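Local structure of putative lipase/esterase (Lactobacillus plantarum WCFS1, 3BXP) at residues I37-P42 against D95-Q100; H148-L153 against L264-E269; G128-P133 against Y139-Y144. The protein probably hydrolyses carboxylic esters, being a putative lipase/esterase with the alpha/beta-hydrolase fold. One frame throughout, in Å; residues are numbered along the deposited sequence.

Interaction 1 of 3, residues I37-P42 against D95-Q100; sequences IMIICP and DWITTQ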
loop_
_atom_site.group_PDB
_atom_site.type_symbol
_atom_site.label_atom_id
_atom_site.label_comp_id
_atom_site.label_asym_id
_atom_site.label_seq_id
_atom_site.Cartn_x
_atom_site.Cartn_y
_atom_site.Cartn_z
ATOM N N ILE B 37 1.722 -2.605 -24.352
ATOM C CA ILE B 37 3.024 -3.278 -24.251
ATOM C C ILE B 37 3.703 -2.889 -22.942
ATOM O O ILE B 37 3.709 -1.708 -22.529
ATOM C CB ILE B 37 3.940 -2.902 -25.499
ATOM C CG1 ILE B 37 5.342 -3.555 -25.460
ATOM C CG2 ILE B 37 4.169 -1.380 -25.619
ATOM C CD1 ILE B 37 5.906 -3.836 -26.819
HETATM N N MSE B 38 4.267 -3.877 -22.305
HETATM C CA MSE B 38 5.008 -3.672 -21.055
HETATM C C MSE B 38 6.470 -3.914 -21.309
HETATM O O MSE B 38 6.868 -4.989 -21.713
HETATM C CB MSE B 38 4.556 -4.633 -19.953
HETATM C CG MSE B 38 5.197 -4.327 -18.673
HETATM SE SE MSE B 38 4.440 -5.400 -17.226
HETATM C CE MSE B 38 2.608 -4.691 -17.260
ATOM N N ILE B 39 7.268 -2.923 -20.953
ATOM C CA ILE B 39 8.739 -3.031 -20.966
ATOM C C ILE B 39 9.263 -3.303 -19.562
ATOM O O ILE B 39 9.052 -2.494 -18.644
ATOM C CB ILE B 39 9.400 -1.714 -21.436
ATOM C CG1 ILE B 39 8.939 -1.286 -22.830
ATOM C CG2 ILE B 39 10.968 -1.852 -21.381
ATOM C CD1 ILE B 39 9.419 0.184 -23.179
ATOM N N ILE B 40 9.934 -4.430 -19.426
ATOM C CA ILE B 40 10.356 -4.963 -18.105
ATOM C C ILE B 40 11.853 -4.717 -17.915
ATOM O O ILE B 40 12.695 -5.165 -18.749
ATOM C CB ILE B 40 10.022 -6.475 -17.957
ATOM C CG1 ILE B 40 8.515 -6.746 -17.946
ATOM C CG2 ILE B 40 10.669 -7.016 -16.664
ATOM C CD1 ILE B 40 8.161 -8.225 -18.182
ATOM N N CYS B 41 12.177 -3.909 -16.890
ATOM C CA CYS B 41 13.535 -3.693 -16.465
ATOM C C CYS B 41 13.762 -4.636 -15.271
ATOM O O CYS B 41 13.191 -4.431 -14.235
ATOM C CB CYS B 41 13.776 -2.224 -16.082
ATOM S SG CYS B 41 13.717 -1.154 -17.514
ATOM N N PRO B 42 14.535 -5.715 -15.459
ATOM C CA PRO B 42 14.706 -6.762 -14.435
ATOM C C PRO B 42 15.416 -6.302 -13.152
ATOM O O PRO B 42 16.092 -5.226 -13.126
ATOM C CB PRO B 42 15.556 -7.825 -15.136
ATOM C CG PRO B 42 15.469 -7.519 -16.591
ATOM C CD PRO B 42 15.273 -6.045 -16.710
ATOM N N ASP B 95 11.666 4.080 -28.219
ATOM C CA ASP B 95 11.741 4.480 -29.634
ATOM C C ASP B 95 11.685 3.278 -30.571
ATOM O O ASP B 95 10.879 3.193 -31.498
ATOM C CB ASP B 95 13.032 5.253 -29.837
ATOM C CG ASP B 95 13.158 5.862 -31.212
ATOM O OD1 ASP B 95 13.272 5.089 -32.143
ATOM O OD2 ASP B 95 13.217 7.090 -31.355
ATOM N N TRP B 96 12.493 2.271 -30.269
ATOM C CA TRP B 96 12.477 1.067 -31.107
ATOM C C TRP B 96 11.071 0.437 -31.196
ATOM O O TRP B 96 10.573 0.086 -32.272
ATOM C CB TRP B 96 13.525 0.065 -30.618
ATOM C CG TRP B 96 13.582 -1.153 -31.466
ATOM C CD1 TRP B 96 14.215 -1.299 -32.689
ATOM C CD2 TRP B 96 12.982 -2.428 -31.170
ATOM N NE1 TRP B 96 14.036 -2.592 -33.145
ATOM C CE2 TRP B 96 13.283 -3.291 -32.240
ATOM C CE3 TRP B 96 12.227 -2.923 -30.086
ATOM C CZ2 TRP B 96 12.851 -4.632 -32.261
ATOM C CZ3 TRP B 96 11.792 -4.248 -30.125
ATOM C CH2 TRP B 96 12.114 -5.077 -31.206
ATOM N N ILE B 97 10.386 0.366 -30.061
ATOM C CA ILE B 97 9.028 -0.183 -30.026
ATOM C C ILE B 97 8.141 0.611 -30.978
ATOM O O ILE B 97 7.349 0.014 -31.693
ATOM C CB ILE B 97 8.465 -0.196 -28.586
ATOM C CG1 ILE B 97 9.143 -1.331 -27.770
ATOM C CG2 ILE B 97 6.942 -0.317 -28.586
ATOM C CD1 ILE B 97 9.048 -1.214 -26.278
ATOM N N THR B 98 8.257 1.938 -30.974
ATOM C CA THR B 98 7.429 2.738 -31.867
ATOM C C THR B 98 7.690 2.384 -33.328
ATOM O O THR B 98 6.781 2.372 -34.142
ATOM C CB THR B 98 7.525 4.288 -31.662
ATOM O OG1 THR B 98 8.806 4.804 -32.034
ATOM C CG2 THR B 98 7.196 4.668 -30.248
ATOM N N THR B 99 8.935 2.078 -33.669
ATOM C CA THR B 99 9.266 1.797 -35.019
ATOM C C THR B 99 8.641 0.447 -35.394
ATOM O O THR B 99 8.496 0.173 -36.575
ATOM C CB THR B 99 10.807 1.785 -35.320
ATOM O OG1 THR B 99 11.410 0.654 -34.707
ATOM C CG2 THR B 99 11.504 3.091 -34.855
ATOM N N GLN B 100 8.323 -0.399 -34.385
ATOM C CA GLN B 100 7.725 -1.735 -34.629
ATOM C C GLN B 100 6.226 -1.772 -34.502
ATOM O O GLN B 100 5.621 -2.863 -34.520
ATOM C CB GLN B 100 8.292 -2.728 -33.607
ATOM C CG GLN B 100 9.770 -2.797 -33.654
ATOM C CD GLN B 100 10.264 -3.348 -34.975
ATOM O OE1 GLN B 100 9.797 -4.395 -35.426
ATOM N NE2 GLN B 100 11.177 -2.637 -35.617
#
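Ile37 and Ile39, two residues apart on strand 35-41, both meet one side chain of helix 85-99, Ile97. In this alpha/beta-hydrolase fold the helix belongs to a beta-alpha-beta crossover from strand 67-72 to strand 110-116, and strand 35-41 lies between those two in the parallel part of the sheet, so the helix packs across it. The contact itself is wholly apolar, with no hydrogen bond between the segments, and all three isoleucines are buried. Ile97 forks over the strand. Its gamma methyl CG2 meets Ile37, whose CD1 comes tip to tip at 4.1 Å from Ile97 CG2. The longer branch goes to Ile39: with CG1 anti to its carbonyl carbon (chi1 -74°), Ile97 sends CD1 slantwise against the Ile39 chain, 3.5 Å from Ile39 CG1. Ile37 extends with CG1 anti to the backbone N (chi1 179°), which carries CD1 out to the helix. Around the strand residues, Ile111 touches both Ile37 and Ile39 from strand 110-116, while Val69 of strand 67-72 adds to the packing on Ile37.

Among the polar groups of the helix end, two hydroxyls bond back to the backbone. Thr98 OG1 bonds Asp95 O at 2.7 Å and Thr99 OG1 bonds Trp96 O at 2.6 Å, each lying in the carbonyl plane on a lone pair. Asp95 O also takes the Thr99 N-H, so two donors grip it. Within the helix segment, Gln100 CG lies over the centre of the Trp96 ring, 3.8 Å above its plane, a CH-pi type of contact, and Trp96 reaches on to Ile18 and Ala20 of strand 16-23. The tight spot of the whole contact is the methyl pair Ile39 CD1 and Ile97 CD1, only 3.4 Å apart, closer than usual van der Waals contact.

Interaction 2 of 3, residues H148-L153 against L264-E269; sequences HAAIIL and LRWLQE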
loop_
_atom_site.group_PDB
_atom_site.type_symbol
_atom_site.label_atom_id
_atom_site.label_comp_id
_atom_site.label_asym_id
_atom_site.label_seq_id
_atom_site.Cartn_x
_atom_site.Cartn_y
_atom_site.Cartn_z
ATOM N N HIS B 148 5.973 6.641 -22.307
ATOM C CA HIS B 148 5.201 5.744 -21.477
ATOM C C HIS B 148 4.024 6.464 -20.872
ATOM O O HIS B 148 3.981 7.698 -20.762
ATOM C CB HIS B 148 6.101 5.079 -20.436
ATOM C CG HIS B 148 6.605 6.010 -19.398
ATOM N ND1 HIS B 148 7.547 6.982 -19.654
ATOM C CD2 HIS B 148 6.312 6.103 -18.077
ATOM C CE1 HIS B 148 7.768 7.667 -18.540
ATOM N NE2 HIS B 148 7.050 7.131 -17.563
ATOM N N ALA B 149 3.029 5.660 -20.555
ATOM C CA ALA B 149 1.756 6.131 -20.013
ATOM C C ALA B 149 1.664 5.904 -18.503
ATOM O O ALA B 149 0.856 6.526 -17.818
ATOM C CB ALA B 149 0.692 5.324 -20.690
ATOM N N ALA B 150 2.446 4.946 -18.029
ATOM C CA ALA B 150 2.401 4.494 -16.602
ATOM C C ALA B 150 3.565 3.593 -16.286
ATOM O O ALA B 150 4.249 3.092 -17.177
ATOM C CB ALA B 150 1.103 3.742 -16.283
ATOM N N ILE B 151 3.738 3.336 -14.999
ATOM C CA ILE B 151 4.820 2.460 -14.537
ATOM C C ILE B 151 4.261 1.520 -13.482
ATOM O O ILE B 151 3.242 1.802 -12.841
ATOM C CB ILE B 151 6.112 3.254 -13.978
ATOM C CG1 ILE B 151 5.891 3.888 -12.590
ATOM C CG2 ILE B 151 6.590 4.279 -15.017
ATOM C CD1 ILE B 151 7.158 4.511 -11.955
ATOM N N ILE B 152 4.945 0.402 -13.361
ATOM C CA ILE B 152 4.705 -0.599 -12.308
ATOM C C ILE B 152 6.054 -0.817 -11.658
ATOM O O ILE B 152 7.057 -0.956 -12.365
ATOM C CB ILE B 152 4.189 -1.958 -12.901
ATOM C CG1 ILE B 152 2.741 -1.829 -13.408
ATOM C CG2 ILE B 152 4.272 -3.061 -11.842
ATOM C CD1 ILE B 152 2.260 -3.026 -14.220
ATOM N N LEU B 153 6.067 -0.779 -10.324
ATOM C CA LEU B 153 7.288 -1.014 -9.558
ATOM C C LEU B 153 7.092 -2.105 -8.550
ATOM O O LEU B 153 6.186 -2.038 -7.721
ATOM C CB LEU B 153 7.766 0.262 -8.825
ATOM C CG LEU B 153 8.071 1.502 -9.684
ATOM C CD1 LEU B 153 8.363 2.697 -8.771
ATOM C CD2 LEU B 153 9.298 1.178 -10.565
ATOM N N LEU B 264 -3.253 -5.652 -12.766
ATOM C CA LEU B 264 -4.067 -5.689 -13.977
ATOM C C LEU B 264 -5.314 -4.838 -13.822
ATOM O O LEU B 264 -5.653 -4.041 -14.717
ATOM C CB LEU B 264 -4.426 -7.125 -14.316
ATOM C CG LEU B 264 -3.146 -7.838 -14.812
ATOM C CD1 LEU B 264 -3.310 -9.312 -14.908
ATOM C CD2 LEU B 264 -2.651 -7.291 -16.205
ATOM N N ARG B 265 -5.981 -4.954 -12.671
ATOM C CA ARG B 265 -7.181 -4.163 -12.431
ATOM C C ARG B 265 -6.849 -2.679 -12.448
ATOM O O ARG B 265 -7.613 -1.862 -12.970
ATOM C CB ARG B 265 -7.849 -4.538 -11.089
ATOM C CG ARG B 265 -8.271 -5.995 -10.986
ATOM N N TRP B 266 -5.712 -2.322 -11.853
ATOM C CA TRP B 266 -5.271 -0.935 -11.839
ATOM C C TRP B 266 -5.071 -0.419 -13.274
ATOM O O TRP B 266 -5.394 0.731 -13.594
ATOM C CB TRP B 266 -3.945 -0.786 -11.061
ATOM C CG TRP B 266 -3.445 0.585 -10.885
ATOM C CD1 TRP B 266 -3.831 1.501 -9.953
ATOM C CD2 TRP B 266 -2.440 1.223 -11.678
ATOM N NE1 TRP B 266 -3.122 2.665 -10.108
ATOM C CE2 TRP B 266 -2.248 2.512 -11.154
ATOM C CE3 TRP B 266 -1.631 0.783 -12.728
ATOM C CZ2 TRP B 266 -1.291 3.406 -11.665
ATOM C CZ3 TRP B 266 -0.705 1.690 -13.271
ATOM C CH2 TRP B 266 -0.525 2.956 -12.723
ATOM N N LEU B 267 -4.523 -1.266 -14.133
ATOM C CA LEU B 267 -4.248 -0.839 -15.511
ATOM C C LEU B 267 -5.579 -0.591 -16.210
ATOM O O LEU B 267 -5.715 0.339 -16.968
ATOM C CB LEU B 267 -3.414 -1.877 -16.242
ATOM C CG LEU B 267 -1.936 -1.999 -15.867
ATOM C CD1 LEU B 267 -1.305 -3.231 -16.495
ATOM C CD2 LEU B 267 -1.171 -0.736 -16.249
ATOM N N GLN B 268 -6.549 -1.434 -15.894
ATOM C CA GLN B 268 -7.900 -1.274 -16.401
ATOM C C GLN B 268 -8.485 0.037 -15.912
ATOM O O GLN B 268 -9.100 0.787 -16.688
ATOM C CB GLN B 268 -8.770 -2.430 -15.995
ATOM C CG GLN B 268 -8.433 -3.757 -16.731
ATOM C CD GLN B 268 -9.217 -4.939 -16.194
ATOM O OE1 GLN B 268 -9.434 -5.056 -14.987
ATOM N NE2 GLN B 268 -9.673 -5.823 -17.097
ATOM N N GLU B 269 -8.324 0.328 -14.626
ATOM C CA GLU B 269 -8.872 1.559 -14.071
ATOM C C GLU B 269 -8.233 2.752 -14.762
ATOM O O GLU B 269 -8.848 3.769 -14.879
ATOM C CB GLU B 269 -8.600 1.716 -12.551
ATOM C CG GLU B 269 -9.318 0.681 -11.712
ATOM C CD GLU B 269 -8.813 0.568 -10.270
ATOM O OE1 GLU B 269 -7.743 1.131 -9.926
ATOM O OE2 GLU B 269 -9.488 -0.136 -9.497
#
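Trp266 meets Ala150 and the carbonyl of Ile151, bringing the C-terminal helix 258-269 onto the central sheet of the alpha/beta-hydrolase fold. Strand 150-153 and helix segment 264-269 run nearly antiparallel, at 165°, with their axes 10.8 Å apart. The side facing the sheet is buried and apolar. Trp266 holds CG anti to its backbone N (chi1 -175°), which sends the six-membered end of the indole out to the strand. There CH2 lies 4.0 Å from Ala150 CB and 3.9 Å from Ile151 O, both approaching the ring obliquely. The small alanine probably lets the ring come this close to the strand backbone. Phe195 of the next strand, 194-199, meets the indole with its ring plane turned about 60°, and Leu272 also packs on Ala150. A serine in place of Trp266 would probably leave Ala150 and Phe195 without their aromatic partner and open a gap between helix and sheet.

The opposite side of the helix is looser: Arg265, Gln268 and Glu269 are partly exposed, and no atom is modelled for Arg265 beyond CG. Even so, this side is not simply solvent, because the second subunit reaches it. Gln255 of that subunit gives an NE2 hydrogen bond to Glu269 OE2, and its Tyr251 packs on Gln268 and Glu269. Back on the buried side, Ile152 and Leu267 extend the contact beside the indole, their end methyls meeting at 4.2 Å between Ile152 CD1 and Leu267 CD1.

Interaction 3 of 3, residues G128-P133 against Y139-Y144; sequences GVATQP and YHLDHY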
loop_
_atom_site.group_PDB
_atom_site.type_symbol
_atom_site.label_atom_id
_atom_site.label_comp_id
_atom_site.label_asym_id
_atom_site.label_seq_id
_atom_site.Cartn_x
_atom_site.Cartn_y
_atom_site.Cartn_z
ATOM N N GLY B 128 10.652 10.170 -13.732
ATOM C CA GLY B 128 10.948 11.553 -13.342
ATOM C C GLY B 128 11.617 12.404 -14.397
ATOM O O GLY B 128 11.160 13.464 -14.759
ATOM N N VAL B 129 12.731 11.912 -14.884
ATOM C CA VAL B 129 13.505 12.549 -15.943
ATOM C C VAL B 129 12.780 12.728 -17.287
ATOM O O VAL B 129 12.852 13.795 -17.891
ATOM C CB VAL B 129 14.800 11.734 -16.194
ATOM C CG1 VAL B 129 15.566 12.246 -17.415
ATOM C CG2 VAL B 129 15.668 11.789 -14.964
ATOM N N ALA B 130 12.114 11.671 -17.746
ATOM C CA ALA B 130 11.516 11.618 -19.091
ATOM C C ALA B 130 10.271 12.506 -19.195
ATOM O O ALA B 130 9.775 12.687 -20.295
ATOM C CB ALA B 130 11.155 10.147 -19.546
ATOM N N THR B 131 9.795 13.025 -18.052
ATOM C CA THR B 131 8.536 13.766 -17.970
ATOM C C THR B 131 8.802 15.224 -17.597
ATOM O O THR B 131 7.870 16.026 -17.390
ATOM C CB THR B 131 7.524 13.114 -16.940
ATOM O OG1 THR B 131 8.160 13.023 -15.674
ATOM C CG2 THR B 131 6.997 11.734 -17.371
ATOM N N GLN B 132 10.081 15.584 -17.531
ATOM C CA GLN B 132 10.518 16.999 -17.336
ATOM C C GLN B 132 11.400 17.488 -18.492
ATOM O O GLN B 132 12.497 16.976 -18.707
ATOM C CB GLN B 132 11.324 17.143 -16.054
ATOM C CG GLN B 132 10.549 16.860 -14.844
ATOM C CD GLN B 132 11.375 16.897 -13.592
ATOM O OE1 GLN B 132 12.040 17.884 -13.320
ATOM N NE2 GLN B 132 11.308 15.834 -12.796
ATOM N N PRO B 133 10.926 18.495 -19.244
ATOM C CA PRO B 133 11.640 18.889 -20.469
ATOM C C PRO B 133 13.116 19.193 -20.218
ATOM O O PRO B 133 13.974 18.887 -21.033
ATOM C CB PRO B 133 10.893 20.156 -20.917
ATOM C CG PRO B 133 9.509 20.013 -20.291
ATOM C CD PRO B 133 9.714 19.294 -19.001
ATOM N N TYR B 139 19.734 14.793 -20.294
ATOM C CA TYR B 139 20.096 13.354 -20.353
ATOM C C TYR B 139 19.867 12.816 -21.762
ATOM O O TYR B 139 19.870 11.598 -22.024
ATOM C CB TYR B 139 19.325 12.548 -19.287
ATOM C CG TYR B 139 19.824 12.881 -17.890
ATOM C CD1 TYR B 139 21.095 12.489 -17.459
ATOM C CD2 TYR B 139 19.042 13.567 -17.022
ATOM C CE1 TYR B 139 21.562 12.811 -16.206
ATOM C CE2 TYR B 139 19.480 13.890 -15.758
ATOM C CZ TYR B 139 20.749 13.521 -15.351
ATOM O OH TYR B 139 21.197 13.835 -14.079
ATOM N N HIS B 140 19.677 13.769 -22.669
ATOM C CA HIS B 140 19.658 13.496 -24.086
ATOM C C HIS B 140 18.536 12.568 -24.492
ATOM O O HIS B 140 18.768 11.719 -25.340
ATOM C CB HIS B 140 21.007 12.885 -24.490
ATOM C CG HIS B 140 22.190 13.729 -24.100
ATOM N ND1 HIS B 140 22.668 14.757 -24.889
ATOM C CD2 HIS B 140 22.966 13.716 -22.991
ATOM C CE1 HIS B 140 23.695 15.330 -24.285
ATOM N NE2 HIS B 140 23.897 14.719 -23.132
ATOM N N LEU B 141 17.349 12.723 -23.894
ATOM C CA LEU B 141 16.207 11.820 -24.109
ATOM C C LEU B 141 15.281 12.378 -25.178
ATOM O O LEU B 141 14.282 11.754 -25.584
ATOM C CB LEU B 141 15.384 11.581 -22.832
ATOM C CG LEU B 141 16.024 10.912 -21.621
ATOM C CD1 LEU B 141 14.984 10.589 -20.512
ATOM C CD2 LEU B 141 16.865 9.705 -22.049
ATOM N N ASP B 142 15.586 13.585 -25.614
ATOM C CA ASP B 142 14.745 14.261 -26.595
ATOM C C ASP B 142 15.173 13.870 -28.013
ATOM O O ASP B 142 14.660 14.385 -28.998
ATOM C CB ASP B 142 14.762 15.782 -26.374
ATOM C CG ASP B 142 16.169 16.366 -26.318
ATOM O OD1 ASP B 142 17.141 15.670 -26.683
ATOM O OD2 ASP B 142 16.291 17.545 -25.917
ATOM N N HIS B 143 16.108 12.934 -28.097
ATOM C CA HIS B 143 16.501 12.356 -29.357
ATOM C C HIS B 143 15.598 11.153 -29.707
ATOM O O HIS B 143 15.614 10.628 -30.817
ATOM C CB HIS B 143 17.984 11.983 -29.272
ATOM C CG HIS B 143 18.869 13.178 -29.048
ATOM N ND1 HIS B 143 18.574 14.158 -28.116
ATOM C CD2 HIS B 143 20.008 13.578 -29.665
ATOM C CE1 HIS B 143 19.504 15.096 -28.157
ATOM N NE2 HIS B 143 20.389 14.763 -29.081
ATOM N N TYR B 144 14.778 10.733 -28.753
ATOM C CA TYR B 144 14.005 9.513 -28.939
ATOM C C TYR B 144 12.521 9.798 -29.011
ATOM O O TYR B 144 12.020 10.656 -28.341
ATOM C CB TYR B 144 14.219 8.551 -27.752
ATOM C CG TYR B 144 15.661 8.267 -27.465
ATOM C CD1 TYR B 144 16.429 7.562 -28.354
ATOM C CD2 TYR B 144 16.231 8.687 -26.280
ATOM C CE1 TYR B 144 17.758 7.295 -28.089
ATOM C CE2 TYR B 144 17.525 8.416 -25.989
ATOM C CZ TYR B 144 18.301 7.729 -26.901
ATOM O OH TYR B 144 19.629 7.493 -26.602
#
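A single methyl group, Val129 CG1, meets two residues from the other segment, Tyr139 and Leu141. It lies 3.7 Å from Tyr139 CD2, coming obliquely to the ring, and 3.6 Å from Leu141 CD1; each of the two side chains crosses the valine at about a right angle. What puts the methyl there is the torsion of Val129, with CG1 anti to the backbone N (chi1 173°). Leu141 CD1 rests on the backbone as well, 3.9 Å from Ala130 CA, and also touches the alanine methyl. The far end of Tyr139 is tied down elsewhere, its OH hydrogen-bonded to Asp177 OD2, while its carbonyl O takes a bond from Gln88 NE2 of helix 85-99.

The two partners of Val129 come just after helix 133-138, on either side of His140 in the sequence. His140, at positive phi (62°), is the C-prime residue of a Schellman motif in which Leu141 N returns to Arg136 O and His140 N to Thr137 O. A type I turn from Val129 to Gln132 thus joins helix 118-129 to short helix 133-138, whose Schellman-capped end brings Tyr139 and Leu141 back onto the end of the first helix, within an alpha/beta-hydrolase fold.

Along the chain the order is interaction 1, interaction 3, interaction 2, the last with its second half near the C-terminus. Interactions 1 and 2 share the central sheet but use different helices, 85-99 and 258-269, which pack on opposite faces of it. Their centres are about 15 Å apart, and Met38 joins them: pointing away from helix 85-99, its CE packs 3.5 Å from Ile152 CD1. Interaction 3 lies farther out, its centre about 16 Å from that of interaction 1 and about 21 Å from that of interaction 2. Asp95 touches Tyr144 between interactions 1 and 3, and the chain after Tyr144 leads into strand 150-154. Interactions 1 and 2 thus cover the sheet's two faces, while interaction 3 joins a helix end to a loop away from it.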